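Local coordinates for TIGR00725 family protein (Thermotoga maritima, PDB 1RCU), which is of unknown function but belongs to the SLOG superfamily, whose Rossmann-like members probably bind nucleotides or nucleotide-derived ligands, at residues 70-78 / 93-101. Residues are numbered along the deposited sequence; the frame is centred on the assembly and turned at random.
Sequences MELVSQGVR and AGNPYLSVA
With its CG anti to the carbonyl carbon (chi1 -60°), Tyr97 swings its ring onto helix 68-79, where Gln75, whose CG stands anti to its own backbone N (chi1 -174°), runs alongside and points the same way. The aliphatic part of the glutamine covers one face of the ring: CB of Gln75 sits 3.8 Å from the centroid of the Tyr97 ring, almost on its normal, a CH-pi contact. Glu71, one turn earlier, meets the ring at its edge, its CG lying in the ring plane 3.8 Å from CE2 of Tyr97. Long side chains suit both helix positions, because their methylenes pack against the aromatic carbons, while NE2 of Gln75 bonds to Glu79. Were Tyr97 reduced to an alanine, Gln75 CB and Glu71 CG would probably lose their aromatic partner, leaving a gap beside the helix and the glutamine chain freer to turn.

At the root of the tyrosine, the small Ser74 lets the loop come close, its CB 3.8 Å from CB of Tyr97. OG of Ser74 gives a 2.6 Å hydrogen bond to O of Met70, which also accepts from the Ser74 backbone N on the opposite face of the carbonyl plane. Asn95 packs its CB against the Glu71 side chain, 3.9 Å from CG of Glu71. OD1 of Asn95 accepts from N of Tyr97 at 2.9 Å, in the carbonyl plane, and ND2 bonds to Arg66 O, so both ends of the amide are used. The bond from OD1 closes an Asx turn that shapes the loop, while the side chains of Tyr97 and Asn95 pack this connection from strand 84-88 onto helix 68-79, just before strand 100-103, the outermost strand, within this chain, of a Rossmann-like parallel sheet.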
HETATM    1  N   MSE A  70       5.598  10.507  20.206  1.00 33.09           N
HETATM    2  CA  MSE A  70       4.231  10.613  19.691  1.00 33.96           C
HETATM    3  C   MSE A  70       3.208  10.720  20.822  1.00 33.33           C
HETATM    4  O   MSE A  70       2.284  11.526  20.757  1.00 33.23           O
HETATM    5  CB  MSE A  70       3.888   9.409  18.796  1.00 35.57           C
HETATM    6  CG  MSE A  70       4.716   9.300  17.500  1.00 37.30           C
HETATM    7 SE   MSE A  70       4.777   7.486  16.724  1.00 41.06          SE
HETATM    8  CE  MSE A  70       5.941   6.655  18.056  1.00 38.60           C
ATOM      9  N   GLU A  71       3.389   9.922  21.869  1.00 33.29           N
ATOM     10  CA  GLU A  71       2.478   9.935  22.996  1.00 31.40           C
ATOM     11  C   GLU A  71       2.508  11.243  23.769  1.00 30.75           C
ATOM     12  O   GLU A  71       1.468  11.801  24.092  1.00 31.26           O
ATOM     13  CB  GLU A  71       2.802   8.776  23.942  1.00 32.23           C
ATOM     14  CG  GLU A  71       1.845   8.652  25.122  1.00 34.54           C
ATOM     15  CD  GLU A  71       2.036   7.353  25.879  1.00 36.49           C
ATOM     16  OE1 GLU A  71       2.015   6.282  25.225  1.00 35.19           O
ATOM     17  OE2 GLU A  71       2.201   7.403  27.122  1.00 37.94           O
ATOM     18  N   LEU A  72       3.711  11.726  24.052  1.00 28.93           N
ATOM     19  CA  LEU A  72       3.901  12.953  24.811  1.00 28.25           C
ATOM     20  C   LEU A  72       3.404  14.200  24.093  1.00 28.35           C
ATOM     21  O   LEU A  72       2.800  15.093  24.703  1.00 28.15           O
ATOM     22  CB  LEU A  72       5.379  13.102  25.160  1.00 27.95           C
ATOM     23  CG  LEU A  72       5.932  11.914  25.961  1.00 27.65           C
ATOM     24  CD1 LEU A  72       7.438  12.042  26.077  1.00 28.22           C
ATOM     25  CD2 LEU A  72       5.279  11.849  27.342  1.00 25.89           C
ATOM     26  N   VAL A  73       3.656  14.269  22.791  1.00 27.18           N
ATOM     27  CA  VAL A  73       3.203  15.402  22.014  1.00 26.23           C
ATOM     28  C   VAL A  73       1.673  15.368  22.009  1.00 27.47           C
ATOM     29  O   VAL A  73       1.020  16.412  22.146  1.00 28.18           O
ATOM     30  CB  VAL A  73       3.768  15.342  20.588  1.00 23.42           C
ATOM     31  CG1 VAL A  73       2.913  16.157  19.649  1.00 22.69           C
ATOM     32  CG2 VAL A  73       5.200  15.881  20.594  1.00 20.78           C
ATOM     33  N   SER A  74       1.103  14.173  21.889  1.00 24.85           N
ATOM     34  CA  SER A  74      -0.342  14.045  21.887  1.00 24.55           C
ATOM     35  C   SER A  74      -0.940  14.495  23.224  1.00 25.60           C
ATOM     36  O   SER A  74      -1.939  15.202  23.264  1.00 25.69           O
ATOM     37  CB  SER A  74      -0.712  12.605  21.588  1.00 20.39           C
ATOM     38  OG  SER A  74      -0.218  12.228  20.320  1.00 16.04           O
ATOM     39  N   GLN A  75      -0.321  14.072  24.319  1.00 26.79           N
ATOM     40  CA  GLN A  75      -0.793  14.456  25.645  1.00 27.80           C
ATOM     41  C   GLN A  75      -0.823  15.980  25.709  1.00 26.74           C
ATOM     42  O   GLN A  75      -1.779  16.585  26.190  1.00 25.05           O
ATOM     43  CB  GLN A  75       0.145  13.928  26.727  1.00 27.64           C
ATOM     44  CG  GLN A  75      -0.331  14.143  28.158  1.00 29.42           C
ATOM     45  CD  GLN A  75       0.748  13.783  29.166  1.00 32.25           C
ATOM     46  OE1 GLN A  75       1.282  12.669  29.144  1.00 32.66           O
ATOM     47  NE2 GLN A  75       1.077  14.718  30.049  1.00 33.35           N
ATOM     48  N   GLY A  76       0.237  16.595  25.203  1.00 26.84           N
ATOM     49  CA  GLY A  76       0.325  18.041  25.215  1.00 26.87           C
ATOM     50  C   GLY A  76      -0.765  18.714  24.412  1.00 27.63           C
ATOM     51  O   GLY A  76      -1.276  19.764  24.807  1.00 27.41           O
ATOM     52  N   VAL A  77      -1.130  18.115  23.284  1.00 27.93           N
ATOM     53  CA  VAL A  77      -2.158  18.688  22.439  1.00 28.65           C
ATOM     54  C   VAL A  77      -3.512  18.579  23.129  1.00 30.66           C
ATOM     55  O   VAL A  77      -4.273  19.548  23.188  1.00 32.24           O
ATOM     56  CB  VAL A  77      -2.228  17.978  21.073  1.00 28.63           C
ATOM     57  CG1 VAL A  77      -3.387  18.534  20.272  1.00 27.43           C
ATOM     58  CG2 VAL A  77      -0.922  18.161  20.311  1.00 26.71           C
ATOM     59  N   ARG A  78      -3.810  17.400  23.664  1.00 30.77           N
ATOM     60  CA  ARG A  78      -5.087  17.186  24.342  1.00 31.73           C
ATOM     61  C   ARG A  78      -5.184  18.033  25.601  1.00 31.84           C
ATOM     62  O   ARG A  78      -6.241  18.575  25.927  1.00 30.13           O
ATOM     63  CB  ARG A  78      -5.274  15.722  24.703  1.00 30.81           C
ATOM     64  CG  ARG A  78      -5.383  14.833  23.499  1.00 34.88           C
ATOM     65  CD  ARG A  78      -6.617  15.121  22.670  1.00 37.47           C
ATOM     66  NE  ARG A  78      -7.599  14.041  22.764  1.00 41.29           N
ATOM     67  CZ  ARG A  78      -8.633  14.046  23.595  1.00 40.37           C
ATOM     68  NH1 ARG A  78      -9.479  13.026  23.625  1.00 41.47           N
ATOM     69  NH2 ARG A  78      -8.825  15.083  24.385  1.00 44.51           N
ATOM     70  N   ALA A  93      -3.378  -0.113  18.245  1.00 59.21           N
ATOM     71  CA  ALA A  93      -4.287   0.535  19.182  1.00 56.22           C
ATOM     72  C   ALA A  93      -4.111   2.044  19.285  1.00 53.49           C
ATOM     73  O   ALA A  93      -5.087   2.797  19.307  1.00 51.79           O
ATOM     74  CB  ALA A  93      -4.119  -0.100  20.554  1.00 57.64           C
ATOM     75  N   GLY A  94      -2.856   2.473  19.370  1.00 50.38           N
ATOM     76  CA  GLY A  94      -2.560   3.887  19.483  1.00 48.32           C
ATOM     77  C   GLY A  94      -2.458   4.338  20.930  1.00 45.73           C
ATOM     78  O   GLY A  94      -3.001   3.701  21.830  1.00 46.02           O
ATOM     79  N   ASN A  95      -1.761   5.442  21.159  1.00 42.96           N
ATOM     80  CA  ASN A  95      -1.615   5.950  22.509  1.00 40.17           C
ATOM     81  C   ASN A  95      -2.984   6.467  22.961  1.00 38.45           C
ATOM     82  O   ASN A  95      -3.828   6.805  22.133  1.00 36.03           O
ATOM     83  CB  ASN A  95      -0.526   7.038  22.547  1.00 39.99           C
ATOM     84  CG  ASN A  95      -0.914   8.298  21.789  1.00 40.97           C
ATOM     85  OD1 ASN A  95      -1.864   8.990  22.160  1.00 42.54           O
ATOM     86  ND2 ASN A  95      -0.176   8.604  20.725  1.00 39.58           N
ATOM     87  N   PRO A  96      -3.227   6.518  24.283  1.00 37.35           N
ATOM     88  CA  PRO A  96      -4.509   6.984  24.819  1.00 36.24           C
ATOM     89  C   PRO A  96      -4.842   8.478  24.782  1.00 35.40           C
ATOM     90  O   PRO A  96      -5.746   8.924  25.494  1.00 34.45           O
ATOM     91  CB  PRO A  96      -4.494   6.442  26.244  1.00 36.06           C
ATOM     92  CG  PRO A  96      -3.059   6.581  26.611  1.00 36.51           C
ATOM     93  CD  PRO A  96      -2.357   6.039  25.371  1.00 36.97           C
ATOM     94  N   TYR A  97      -4.151   9.254  23.956  1.00 34.28           N
ATOM     95  CA  TYR A  97      -4.453  10.678  23.890  1.00 32.17           C
ATOM     96  C   TYR A  97      -4.925  11.081  22.509  1.00 30.57           C
ATOM     97  O   TYR A  97      -5.192  12.251  22.264  1.00 29.91           O
ATOM     98  CB  TYR A  97      -3.225  11.493  24.252  1.00 34.74           C
ATOM     99  CG  TYR A  97      -2.697  11.223  25.637  1.00 36.66           C
ATOM    100  CD1 TYR A  97      -3.331  11.754  26.773  1.00 35.30           C
ATOM    101  CD2 TYR A  97      -1.554  10.431  25.819  1.00 35.80           C
ATOM    102  CE1 TYR A  97      -2.834  11.504  28.044  1.00 34.30           C
ATOM    103  CE2 TYR A  97      -1.061  10.171  27.088  1.00 35.54           C
ATOM    104  CZ  TYR A  97      -1.699  10.710  28.191  1.00 35.32           C
ATOM    105  OH  TYR A  97      -1.199  10.439  29.437  1.00 35.92           O
ATOM    106  N   LEU A  98      -5.051  10.105  21.616  1.00 27.91           N
ATOM    107  CA  LEU A  98      -5.472  10.388  20.261  1.00 26.80           C
ATOM    108  C   LEU A  98      -6.933  10.832  20.177  1.00 26.88           C
ATOM    109  O   LEU A  98      -7.824  10.185  20.730  1.00 28.02           O
ATOM    110  CB  LEU A  98      -5.232   9.160  19.376  1.00 26.45           C
ATOM    111  CG  LEU A  98      -3.785   8.714  19.177  1.00 25.31           C
ATOM    112  CD1 LEU A  98      -3.775   7.446  18.337  1.00 25.69           C
ATOM    113  CD2 LEU A  98      -2.980   9.818  18.507  1.00 26.57           C
ATOM    114  N   SER A  99      -7.178  11.949  19.495  1.00 25.84           N
ATOM    115  CA  SER A  99      -8.539  12.441  19.334  1.00 24.20           C
ATOM    116  C   SER A  99      -9.229  11.457  18.408  1.00 23.31           C
ATOM    117  O   SER A  99     -10.388  11.126  18.594  1.00 25.63           O
ATOM    118  CB  SER A  99      -8.548  13.828  18.693  1.00 24.03           C
ATOM    119  OG  SER A  99      -7.878  14.773  19.506  1.00 23.91           O
ATOM    120  N   VAL A 100      -8.494  10.998  17.408  1.00 22.02           N
ATOM    121  CA  VAL A 100      -8.979  10.039  16.433  1.00 20.91           C
ATOM    122  C   VAL A 100      -7.801   9.114  16.149  1.00 20.41           C
ATOM    123  O   VAL A 100      -6.683   9.592  15.994  1.00 19.63           O
ATOM    124  CB  VAL A 100      -9.354  10.728  15.097  1.00 22.09           C
ATOM    125  CG1 VAL A 100      -9.669   9.686  14.024  1.00 20.07           C
ATOM    126  CG2 VAL A 100     -10.525  11.667  15.315  1.00 22.68           C
ATOM    127  N   ALA A 101      -8.054   7.808  16.098  1.00 19.36           N
ATOM    128  CA  ALA A 101      -7.030   6.812  15.791  1.00 20.18           C
ATOM    129  C   ALA A 101      -7.407   6.209  14.435  1.00 21.31           C
ATOM    130  O   ALA A 101      -8.502   5.655  14.269  1.00 20.30           O
ATOM    131  CB  ALA A 101      -7.004   5.716  16.865  1.00 16.82           C
TER